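Local atomic coordinates of xyloglucanase (Paenibacillus pabuli, PDB entry 2JEQ), a protein that catalyses the hydrolysis of the beta-1,4-linked glucan backbone of xyloglucan, as a TIM-barrel glycoside hydrolase of family 5. Residues 45-50 with 357-362; 127-132 with 179-184; 269-274 with 338-343. All coordinates share one frame; numbering follows the deposited sequence.

Contact 1 of 3, residues 45-50 with 357-362; sequences GWNLGN and VPVYWD. With BGC (beta-D-glucopyranose), chain B; BGC (beta-D-glucopyranose), chain C.
Gly45 and Val359 lie side by side where the parallel first and last strands meet and close the barrel. Gly45 N bonds to Pro358 O at 2.8 Å, and Tyr360 N returns the bond to Gly45 O. Two N-H groups of Asn47 grip Tyr360 O: Asn47 N at 2.7 Å, nearly in line with the carbonyl bond, and Asn47 ND2 at 3.1 Å, from above the carbonyl plane. Arg87 donates a hydrogen bond to Asn47 OD1 and Gly322 O accepts one from Asn47 ND2, which together fix the amide's rotation. Trp46 NE1 meets Asp362 OD2 at 2.8 Å from above the carboxylate plane, with indole and carboxylate planes 67° apart. Arg376 forms a salt bridge to Asp362 OD1.

Trp361 CB points away from 45-50, yet with CG anti to N (chi1 -177°) the benzo edge of the indole comes back to Gly49 CA and to Asn47, whose CG abuts Trp361 CE3 at 3.4 Å. C3 of the chain C glucose lies over one indole face, toward its rim. Trp361 NE1 bonds to O2 of the chain B glucose at 3.3 Å, and Asn50 ND2 holds O3 of that sugar. With an alanine here, the chain C glucose would probably lose the indole face beneath its C3 and O2 of the chain B glucose its indole donor. The chemistry changes along the seam, from buried backbone bonds at Gly45 to an aromatic, polar sugar platform at Trp361.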
loop_
_atom_site.group_PDB
_atom_site.type_symbol
_atom_site.label_atom_id
_atom_site.label_comp_id
_atom_site.label_asym_id
_atom_site.label_seq_id
_atom_site.Cartn_x
_atom_site.Cartn_y
_atom_site.Cartn_z
ATOM N N GLY A 45 -7.772 6.484 3.361
ATOM C CA GLY A 45 -7.710 5.587 2.233
ATOM C C GLY A 45 -8.297 4.226 2.488
ATOM O O GLY A 45 -8.388 3.753 3.641
ATOM N N TRP A 46 -8.660 3.568 1.397
ATOM C CA TRP A 46 -9.170 2.203 1.430
ATOM C C TRP A 46 -8.466 1.354 0.361
ATOM O O TRP A 46 -8.320 1.790 -0.763
ATOM C CB TRP A 46 -10.674 2.258 1.209
ATOM C CG TRP A 46 -11.399 0.962 1.288
ATOM C CD1 TRP A 46 -11.837 0.320 2.418
ATOM C CD2 TRP A 46 -11.779 0.147 0.184
ATOM N NE1 TRP A 46 -12.465 -0.862 2.083
ATOM C CE2 TRP A 46 -12.463 -0.985 0.714
ATOM C CE3 TRP A 46 -11.638 0.273 -1.205
ATOM C CZ2 TRP A 46 -12.993 -1.994 -0.106
ATOM C CZ3 TRP A 46 -12.167 -0.734 -2.030
ATOM C CH2 TRP A 46 -12.826 -1.861 -1.467
ATOM N N ASN A 47 -7.994 0.163 0.724
ATOM C CA ASN A 47 -7.384 -0.748 -0.266
ATOM C C ASN A 47 -8.395 -1.639 -0.958
ATOM O O ASN A 47 -9.225 -2.278 -0.298
ATOM C CB ASN A 47 -6.339 -1.640 0.387
ATOM C CG ASN A 47 -4.971 -1.003 0.441
ATOM O OD1 ASN A 47 -4.158 -1.107 -0.509
ATOM N ND2 ASN A 47 -4.667 -0.380 1.586
ATOM N N LEU A 48 -8.301 -1.721 -2.286
ATOM C CA LEU A 48 -9.107 -2.637 -3.081
ATOM C C LEU A 48 -8.356 -3.970 -3.102
ATOM O O LEU A 48 -7.841 -4.416 -4.134
ATOM C CB LEU A 48 -9.346 -2.073 -4.496
ATOM C CG LEU A 48 -10.212 -2.824 -5.510
ATOM C CD1 LEU A 48 -11.655 -2.998 -4.985
ATOM C CD2 LEU A 48 -10.201 -2.187 -6.931
ATOM N N GLY A 49 -8.246 -4.582 -1.927
ATOM C CA GLY A 49 -7.325 -5.711 -1.741
ATOM C C GLY A 49 -7.913 -7.008 -2.215
ATOM O O GLY A 49 -9.146 -7.151 -2.269
ATOM N N ASN A 50 -7.034 -7.986 -2.491
ATOM C CA ASN A 50 -7.410 -9.252 -3.180
ATOM C C ASN A 50 -8.235 -9.102 -4.482
ATOM O O ASN A 50 -9.237 -9.833 -4.734
ATOM C CB ASN A 50 -8.111 -10.224 -2.210
ATOM C CG ASN A 50 -7.160 -10.857 -1.220
ATOM O OD1 ASN A 50 -5.979 -10.499 -1.139
ATOM N ND2 ASN A 50 -7.680 -11.804 -0.446
ATOM N N VAL A 357 -1.027 9.818 5.537
ATOM C CA VAL A 357 -2.307 9.328 5.014
ATOM C C VAL A 357 -2.498 7.869 5.484
ATOM O O VAL A 357 -1.711 6.992 5.115
ATOM C CB VAL A 357 -2.397 9.402 3.455
ATOM C CG1 VAL A 357 -3.821 9.075 2.984
ATOM C CG2 VAL A 357 -1.966 10.803 2.914
ATOM N N PRO A 358 -3.555 7.615 6.278
ATOM C CA PRO A 358 -3.860 6.236 6.664
ATOM C C PRO A 358 -4.756 5.568 5.631
ATOM O O PRO A 358 -5.799 6.120 5.296
ATOM C CB PRO A 358 -4.595 6.394 7.987
ATOM C CG PRO A 358 -5.230 7.825 7.931
ATOM C CD PRO A 358 -4.504 8.602 6.846
ATOM N N VAL A 359 -4.347 4.383 5.161
ATOM C CA VAL A 359 -5.057 3.635 4.121
ATOM C C VAL A 359 -5.390 2.221 4.638
ATOM O O VAL A 359 -4.503 1.399 4.808
ATOM C CB VAL A 359 -4.216 3.540 2.815
ATOM C CG1 VAL A 359 -4.988 2.837 1.706
ATOM C CG2 VAL A 359 -3.763 4.959 2.355
ATOM N N TYR A 360 -6.672 1.966 4.885
ATOM C CA TYR A 360 -7.124 0.690 5.402
ATOM C C TYR A 360 -6.945 -0.516 4.454
ATOM O O TYR A 360 -7.267 -0.428 3.259
ATOM C CB TYR A 360 -8.582 0.811 5.914
ATOM C CG TYR A 360 -9.061 -0.469 6.550
ATOM C CD1 TYR A 360 -8.713 -0.790 7.860
ATOM C CD2 TYR A 360 -9.781 -1.401 5.804
ATOM C CE1 TYR A 360 -9.145 -1.984 8.451
ATOM C CE2 TYR A 360 -10.168 -2.611 6.365
ATOM C CZ TYR A 360 -9.865 -2.877 7.685
ATOM O OH TYR A 360 -10.269 -4.047 8.211
ATOM N N TRP A 361 -6.427 -1.623 4.993
ATOM C CA TRP A 361 -6.327 -2.888 4.244
ATOM C C TRP A 361 -7.627 -3.708 4.285
ATOM O O TRP A 361 -7.935 -4.307 5.286
ATOM C CB TRP A 361 -5.194 -3.794 4.750
ATOM C CG TRP A 361 -5.098 -5.051 3.892
ATOM C CD1 TRP A 361 -5.360 -6.345 4.273
ATOM C CD2 TRP A 361 -4.756 -5.102 2.518
ATOM N NE1 TRP A 361 -5.198 -7.200 3.202
ATOM C CE2 TRP A 361 -4.808 -6.464 2.117
ATOM C CE3 TRP A 361 -4.381 -4.137 1.579
ATOM C CZ2 TRP A 361 -4.519 -6.867 0.818
ATOM C CZ3 TRP A 361 -4.109 -4.541 0.283
ATOM C CH2 TRP A 361 -4.166 -5.888 -0.080
ATOM N N ASP A 362 -8.342 -3.752 3.168
ATOM C CA ASP A 362 -9.595 -4.499 3.048
ATOM C C ASP A 362 -9.350 -5.564 1.995
ATOM O O ASP A 362 -9.044 -5.254 0.852
ATOM C CB ASP A 362 -10.711 -3.546 2.622
ATOM C CG ASP A 362 -12.098 -4.160 2.697
ATOM O OD1 ASP A 362 -12.315 -5.333 2.286
ATOM O OD2 ASP A 362 -13.016 -3.430 3.161
HETATM C C2 BGC B . -4.528 -11.006 2.040
HETATM C C3 BGC B . -4.783 -12.490 2.007
HETATM C C4 BGC B . -4.101 -13.118 0.784
HETATM C C5 BGC B . -2.618 -12.722 0.812
HETATM C C6 BGC B . -1.822 -13.331 -0.340
HETATM C C1 BGC B . -3.028 -10.744 2.007
HETATM O O2 BGC B . -5.128 -10.467 3.193
HETATM O O3 BGC B . -6.191 -12.594 2.031
HETATM O O4 BGC B . -4.141 -14.521 0.932
HETATM O O5 BGC B . -2.474 -11.307 0.847
HETATM O O6 BGC B . -0.527 -13.612 0.160
HETATM C C2 BGC C . 0.203 -7.274 1.692
HETATM C C3 BGC C . -1.140 -7.883 1.309
HETATM C C4 BGC C . -1.600 -8.940 2.341
HETATM C C5 BGC C . -1.472 -8.377 3.770
HETATM C C6 BGC C . -1.925 -9.274 4.937
HETATM C C1 BGC C . 0.038 -6.832 3.134
HETATM O O1 BGC C . 1.076 -6.005 3.590
HETATM O O2 BGC C . 0.524 -6.192 0.838
HETATM O O3 BGC C . -1.020 -8.457 0.037
HETATM O O4 BGC C . -2.927 -9.322 2.050
HETATM O O5 BGC C . -0.104 -8.005 3.904
HETATM O O6 BGC C . -1.245 -10.520 4.930
#

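Contact 2 of 3, residues 127-132 with 179-184; sequences IINIHG and SMNEVF. With BGC (beta-D-glucopyranose), chain C.
The imidazole of His131 carries the amide of Asn181 on one face. The two planes are only 16° apart, so the groups stack, with Asn181 ND2 offset toward the rim and 3.1 Å from His131 CE1. At the edge of the imidazole, His131 NE2 meets O3 of the chain C glucose at 2.9 Å, in a nearly straight bond. Asn181 ND2 gives a hydrogen bond to O2 of the same sugar at 3.1 Å. Neighbouring hydroxyls are therefore gripped by two stacked groups. With chi1 at 173°, the Asn181 side chain extends away from its own backbone N and reaches across to the ring. Arg87 binds Asn181 OD1, which helps to hold the amide so that its nitrogen faces the sugar.

Nearer the main chain, the two backbones come close without a direct N-H bond. Met180 CA makes a C-H contact with Ile130 O at 3.4 Å. Water 1 accepts a hydrogen bond from Asn181 N at 2.9 Å and also lies 2.9 Å from Ile130 O. Water 2 sits close to both His131 O and Glu182 O. Tyr135 and His264 bind the Glu182 carboxylate.

His131 and Asn181 lie just past the C-terminal ends of the third and fourth barrel strands. Asn181 followed by Glu182 matches the Asn-Glu pair of family 5 active sites, in which the glutamate is the acid/base, so Glu182 probably has that role in this sugar-binding site.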
loop_
_atom_site.group_PDB
_atom_site.type_symbol
_atom_site.label_atom_id
_atom_site.label_comp_id
_atom_site.label_asym_id
_atom_site.label_seq_id
_atom_site.Cartn_x
_atom_site.Cartn_y
_atom_site.Cartn_z
ATOM N N ILE A 127 -4.046 5.235 -6.032
ATOM C CA ILE A 127 -2.676 4.788 -6.014
ATOM C C ILE A 127 -2.636 3.455 -6.752
ATOM O O ILE A 127 -3.388 2.533 -6.409
ATOM C CB ILE A 127 -2.159 4.567 -4.563
ATOM C CG1 ILE A 127 -2.102 5.878 -3.778
ATOM C CG2 ILE A 127 -0.776 3.879 -4.573
ATOM C CD1 ILE A 127 -2.048 5.727 -2.267
ATOM N N ILE A 128 -1.772 3.350 -7.753
ATOM C CA ILE A 128 -1.469 2.049 -8.364
ATOM C C ILE A 128 -0.042 1.623 -8.116
ATOM O O ILE A 128 0.872 2.444 -8.149
ATOM C CB ILE A 128 -1.792 1.960 -9.907
ATOM C CG1 ILE A 128 -1.049 3.015 -10.744
ATOM C CG2 ILE A 128 -3.313 2.038 -10.126
ATOM C CD1 ILE A 128 -1.386 2.874 -12.270
ATOM N N ASN A 129 0.163 0.334 -7.870
ATOM C CA ASN A 129 1.523 -0.126 -7.609
ATOM C C ASN A 129 1.933 -1.323 -8.451
ATOM O O ASN A 129 1.213 -1.710 -9.387
ATOM C CB ASN A 129 1.723 -0.394 -6.105
ATOM C CG ASN A 129 0.969 -1.640 -5.593
ATOM O OD1 ASN A 129 1.012 -1.956 -4.395
ATOM N ND2 ASN A 129 0.322 -2.352 -6.486
ATOM N N ILE A 130 3.095 -1.892 -8.119
ATOM C CA ILE A 130 3.460 -3.263 -8.488
ATOM C C ILE A 130 3.472 -4.097 -7.187
ATOM O O ILE A 130 4.271 -3.839 -6.268
ATOM C CB ILE A 130 4.796 -3.327 -9.271
ATOM C CG1 ILE A 130 4.673 -2.615 -10.624
ATOM C CG2 ILE A 130 5.157 -4.780 -9.598
ATOM C CD1 ILE A 130 6.000 -2.519 -11.411
ATOM N N HIS A 131 2.563 -5.073 -7.086
ATOM C CA HIS A 131 2.269 -5.731 -5.803
ATOM C C HIS A 131 2.891 -7.137 -5.687
ATOM O O HIS A 131 3.937 -7.288 -5.060
ATOM C CB HIS A 131 0.746 -5.799 -5.578
ATOM C CG HIS A 131 0.336 -5.971 -4.139
ATOM N ND1 HIS A 131 0.120 -4.902 -3.293
ATOM C CD2 HIS A 131 0.103 -7.085 -3.401
ATOM C CE1 HIS A 131 -0.236 -5.347 -2.103
ATOM N NE2 HIS A 131 -0.253 -6.671 -2.138
ATOM N N GLY A 132 2.255 -8.143 -6.288
ATOM C CA GLY A 132 2.706 -9.563 -6.167
ATOM C C GLY A 132 4.110 -9.812 -6.707
ATOM O O GLY A 132 4.826 -10.668 -6.197
ATOM N N SER A 179 5.945 2.611 -6.428
ATOM C CA SER A 179 6.992 1.873 -7.155
ATOM C C SER A 179 6.934 0.362 -6.959
ATOM O O SER A 179 7.268 -0.440 -7.844
ATOM C CB SER A 179 8.365 2.360 -6.673
ATOM O OG SER A 179 8.555 1.981 -5.309
ATOM N N MET A 180 6.572 -0.031 -5.751
ATOM C CA MET A 180 6.484 -1.432 -5.419
ATOM C C MET A 180 5.746 -1.519 -4.100
ATOM O O MET A 180 5.326 -0.486 -3.548
ATOM C CB MET A 180 7.875 -2.079 -5.352
ATOM C CG MET A 180 8.862 -1.321 -4.484
ATOM S SD MET A 180 10.558 -1.566 -5.105
ATOM C CE MET A 180 11.392 -1.060 -3.611
ATOM N N ASN A 181 5.584 -2.735 -3.607
ATOM C CA ASN A 181 4.720 -2.977 -2.461
ATOM C C ASN A 181 5.599 -3.287 -1.266
ATOM O O ASN A 181 6.235 -2.378 -0.734
ATOM C CB ASN A 181 3.695 -4.086 -2.739
ATOM C CG ASN A 181 2.897 -4.473 -1.493
ATOM O OD1 ASN A 181 2.457 -3.615 -0.728
ATOM N ND2 ASN A 181 2.759 -5.775 -1.264
ATOM N N GLU A 182 5.674 -4.557 -0.874
ATOM C CA GLU A 182 6.540 -4.966 0.249
ATOM C C GLU A 182 7.751 -5.742 -0.257
ATOM O O GLU A 182 7.665 -6.934 -0.600
ATOM C CB GLU A 182 5.764 -5.787 1.282
ATOM C CG GLU A 182 4.656 -5.034 2.006
ATOM C CD GLU A 182 3.866 -5.913 2.984
ATOM O OE1 GLU A 182 3.911 -7.181 2.874
ATOM O OE2 GLU A 182 3.153 -5.311 3.832
ATOM N N VAL A 183 8.889 -5.070 -0.295
ATOM C CA VAL A 183 10.029 -5.620 -0.993
ATOM C C VAL A 183 11.140 -5.935 0.013
ATOM O O VAL A 183 11.611 -5.047 0.709
ATOM C CB VAL A 183 10.517 -4.670 -2.149
ATOM C CG1 VAL A 183 11.825 -5.148 -2.751
ATOM C CG2 VAL A 183 9.445 -4.520 -3.216
ATOM N N PHE A 184 11.511 -7.217 0.066
ATOM C CA PHE A 184 12.508 -7.761 0.971
ATOM C C PHE A 184 12.929 -9.181 0.549
ATOM O O PHE A 184 12.497 -9.678 -0.505
ATOM C CB PHE A 184 12.087 -7.618 2.455
ATOM C CG PHE A 184 11.156 -8.705 2.979
ATOM C CD1 PHE A 184 9.975 -9.041 2.318
ATOM C CD2 PHE A 184 11.461 -9.355 4.168
ATOM C CE1 PHE A 184 9.115 -10.053 2.817
ATOM C CE2 PHE A 184 10.618 -10.375 4.691
ATOM C CZ PHE A 184 9.440 -10.713 4.013
HETATM C C2 BGC C . 0.203 -7.274 1.692
HETATM C C3 BGC C . -1.140 -7.883 1.309
HETATM C C4 BGC C . -1.600 -8.940 2.341
HETATM C C5 BGC C . -1.472 -8.377 3.770
HETATM C C6 BGC C . -1.925 -9.274 4.937
HETATM C C1 BGC C . 0.038 -6.832 3.134
HETATM O O1 BGC C . 1.076 -6.005 3.590
HETATM O O2 BGC C . 0.524 -6.192 0.838
HETATM O O3 BGC C . -1.020 -8.457 0.037
HETATM O O4 BGC C . -2.927 -9.322 2.050
HETATM O O5 BGC C . -0.104 -8.005 3.904
HETATM O O6 BGC C . -1.245 -10.520 4.930
HETATM O O HOH W 1 6.216 -5.312 -4.758
HETATM O O HOH W 2 5.645 -7.155 -2.608
#

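Contact 3 of 3, residues 269-274 with 338-343; sequences WDFAGE and VYRAAY
Phe271 pushes the far end of its ring into a shallow hollow on the helix 336-353, between Tyr339 and Tyr343. These residues, one helical turn apart, wall it with their CB atoms. Phe271 CZ lies 3.9 Å from Tyr339 CB, and Phe271 CE2 lies 3.7 Å from Tyr343 CB. The floor is backbone: Tyr339 O is 3.5 Å from Phe271 CZ, and the N of Arg340 faces the ring's edge.

Phe271 and Tyr343 also form an offset edge-to-face pair. The edge of Phe271 points at the tyrosine face, with ring centres 5.6 Å apart and planes at 63°. Tyr343 reaches back toward the short helix 269-272 because its CG is anti to its backbone N (chi1 -179°). This brings Tyr343 OH to 4.2 Å from Ala272 CB. Trp282 packs against both rings.

The joint ties the short helix after the sixth barrel strand to the helix between the seventh and eighth. The polar ends find partners outside the two segments: Tyr343 OH at Ser267 O, the Arg340 guanidinium at Asn337 and Ser326. Rings and CB atoms pack against helix backbone, and van der Waals and aromatic contact, with no polar bond between the segments, joins the two helices.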
loop_
_atom_site.group_PDB
_atom_site.type_symbol
_atom_site.label_atom_id
_atom_site.label_comp_id
_atom_site.label_asym_id
_atom_site.label_seq_id
_atom_site.Cartn_x
_atom_site.Cartn_y
_atom_site.Cartn_z
ATOM N N TRP A 269 1.594 -7.731 15.729
ATOM C CA TRP A 269 1.186 -8.877 14.938
ATOM C C TRP A 269 0.289 -9.855 15.687
ATOM O O TRP A 269 -0.596 -10.464 15.085
ATOM C CB TRP A 269 2.399 -9.630 14.411
ATOM C CG TRP A 269 2.005 -10.714 13.424
ATOM C CD1 TRP A 269 2.101 -12.087 13.586
ATOM C CD2 TRP A 269 1.428 -10.499 12.142
ATOM N NE1 TRP A 269 1.633 -12.731 12.449
ATOM C CE2 TRP A 269 1.216 -11.775 11.550
ATOM C CE3 TRP A 269 1.093 -9.335 11.410
ATOM C CZ2 TRP A 269 0.680 -11.921 10.259
ATOM C CZ3 TRP A 269 0.551 -9.478 10.142
ATOM C CH2 TRP A 269 0.361 -10.773 9.570
ATOM N N ASP A 270 0.531 -10.027 16.992
ATOM C CA ASP A 270 -0.252 -10.982 17.788
ATOM C C ASP A 270 -1.740 -10.675 17.737
ATOM O O ASP A 270 -2.561 -11.586 17.562
ATOM C CB ASP A 270 0.289 -11.159 19.249
ATOM C CG ASP A 270 0.220 -9.890 20.119
ATOM O OD1 ASP A 270 -0.143 -8.773 19.664
ATOM O OD2 ASP A 270 0.517 -10.027 21.339
ATOM N N PHE A 271 -2.079 -9.396 17.870
ATOM C CA PHE A 271 -3.465 -8.945 17.741
ATOM C C PHE A 271 -3.919 -8.800 16.284
ATOM O O PHE A 271 -5.012 -9.218 15.950
ATOM C CB PHE A 271 -3.672 -7.598 18.458
ATOM C CG PHE A 271 -5.023 -6.956 18.175
ATOM C CD1 PHE A 271 -6.203 -7.488 18.716
ATOM C CD2 PHE A 271 -5.108 -5.822 17.355
ATOM C CE1 PHE A 271 -7.440 -6.899 18.478
ATOM C CE2 PHE A 271 -6.356 -5.208 17.100
ATOM C CZ PHE A 271 -7.522 -5.745 17.645
ATOM N N ALA A 272 -3.110 -8.144 15.451
ATOM C CA ALA A 272 -3.541 -7.698 14.120
ATOM C C ALA A 272 -3.484 -8.779 13.014
ATOM O O ALA A 272 -4.262 -8.705 12.032
ATOM C CB ALA A 272 -2.736 -6.459 13.682
ATOM N N GLY A 273 -2.588 -9.763 13.146
ATOM C CA GLY A 273 -2.407 -10.735 12.050
ATOM C C GLY A 273 -2.315 -12.224 12.352
ATOM O O GLY A 273 -2.499 -13.047 11.459
ATOM N N GLU A 274 -2.007 -12.584 13.594
ATOM C CA GLU A 274 -1.844 -13.988 13.942
ATOM C C GLU A 274 -3.196 -14.707 13.876
ATOM O O GLU A 274 -4.147 -14.337 14.576
ATOM C CB GLU A 274 -1.233 -14.130 15.336
ATOM C CG GLU A 274 -0.958 -15.549 15.728
ATOM C CD GLU A 274 -0.521 -15.713 17.171
ATOM O OE1 GLU A 274 -0.586 -14.733 17.955
ATOM O OE2 GLU A 274 -0.105 -16.854 17.520
ATOM N N VAL A 338 -14.836 -4.564 18.907
ATOM C CA VAL A 338 -14.651 -3.364 19.721
ATOM C C VAL A 338 -13.193 -2.930 19.593
ATOM O O VAL A 338 -12.893 -1.758 19.378
ATOM C CB VAL A 338 -15.027 -3.622 21.200
ATOM C CG1 VAL A 338 -14.494 -2.510 22.090
ATOM C CG2 VAL A 338 -16.559 -3.761 21.333
ATOM N N TYR A 339 -12.307 -3.913 19.652
ATOM C CA TYR A 339 -10.875 -3.683 19.623
ATOM C C TYR A 339 -10.337 -3.495 18.210
ATOM O O TYR A 339 -9.335 -2.817 18.037
ATOM C CB TYR A 339 -10.144 -4.783 20.393
ATOM C CG TYR A 339 -10.584 -4.746 21.832
ATOM C CD1 TYR A 339 -10.280 -3.638 22.636
ATOM C CD2 TYR A 339 -11.377 -5.749 22.357
ATOM C CE1 TYR A 339 -10.732 -3.552 23.918
ATOM C CE2 TYR A 339 -11.835 -5.677 23.654
ATOM C CZ TYR A 339 -11.507 -4.582 24.424
ATOM O OH TYR A 339 -11.960 -4.516 25.713
ATOM N N ARG A 340 -10.993 -4.084 17.210
ATOM C CA ARG A 340 -10.647 -3.779 15.820
ATOM C C ARG A 340 -10.961 -2.292 15.515
ATOM O O ARG A 340 -10.152 -1.610 14.936
ATOM C CB ARG A 340 -11.313 -4.747 14.832
ATOM C CG ARG A 340 -10.864 -6.197 15.033
ATOM C CD ARG A 340 -10.857 -6.974 13.740
ATOM N NE ARG A 340 -12.212 -7.159 13.254
ATOM C CZ ARG A 340 -12.572 -7.252 11.968
ATOM N NH1 ARG A 340 -13.856 -7.431 11.679
ATOM N NH2 ARG A 340 -11.689 -7.172 10.983
ATOM N N ALA A 341 -12.096 -1.783 15.974
ATOM C CA ALA A 341 -12.431 -0.355 15.801
ATOM C C ALA A 341 -11.492 0.581 16.578
ATOM O O ALA A 341 -11.130 1.646 16.074
ATOM C CB ALA A 341 -13.897 -0.070 16.172
ATOM N N ALA A 342 -11.121 0.176 17.797
ATOM C CA ALA A 342 -10.211 0.941 18.658
ATOM C C ALA A 342 -8.832 1.042 18.015
ATOM O O ALA A 342 -8.240 2.105 17.986
ATOM C CB ALA A 342 -10.091 0.278 20.035
ATOM N N TYR A 343 -8.341 -0.078 17.506
ATOM C CA TYR A 343 -7.080 -0.150 16.800
ATOM C C TYR A 343 -7.115 0.771 15.580
ATOM O O TYR A 343 -6.235 1.623 15.425
ATOM C CB TYR A 343 -6.819 -1.588 16.360
ATOM C CG TYR A 343 -5.502 -1.782 15.635
ATOM C CD1 TYR A 343 -4.302 -1.757 16.334
ATOM C CD2 TYR A 343 -5.467 -2.012 14.256
ATOM C CE1 TYR A 343 -3.093 -1.939 15.696
ATOM C CE2 TYR A 343 -4.252 -2.187 13.593
ATOM C CZ TYR A 343 -3.074 -2.146 14.326
ATOM O OH TYR A 343 -1.872 -2.312 13.714
#

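Overall arrangement
All three contacts are buried, but at different depths. Contacts 1 and 2 each have their centre about 7 Å from the centre of the chain, whereas contact 3 lies about 19 Å out, in the helical shell. Contacts 1 and 2 reach the same barrel sheet and touch the same chain C glucose, and Arg87 binds an asparagine in each. Contact 1 closes the barrel with direct backbone bonds. Contact 2 relies on stacking and water between loops at the strand ends. Contact 3 is apolar packing of helices and touches no sugar. It still connects to contact 1 through the chain, since helix 336-353 leads directly into strand 356-360.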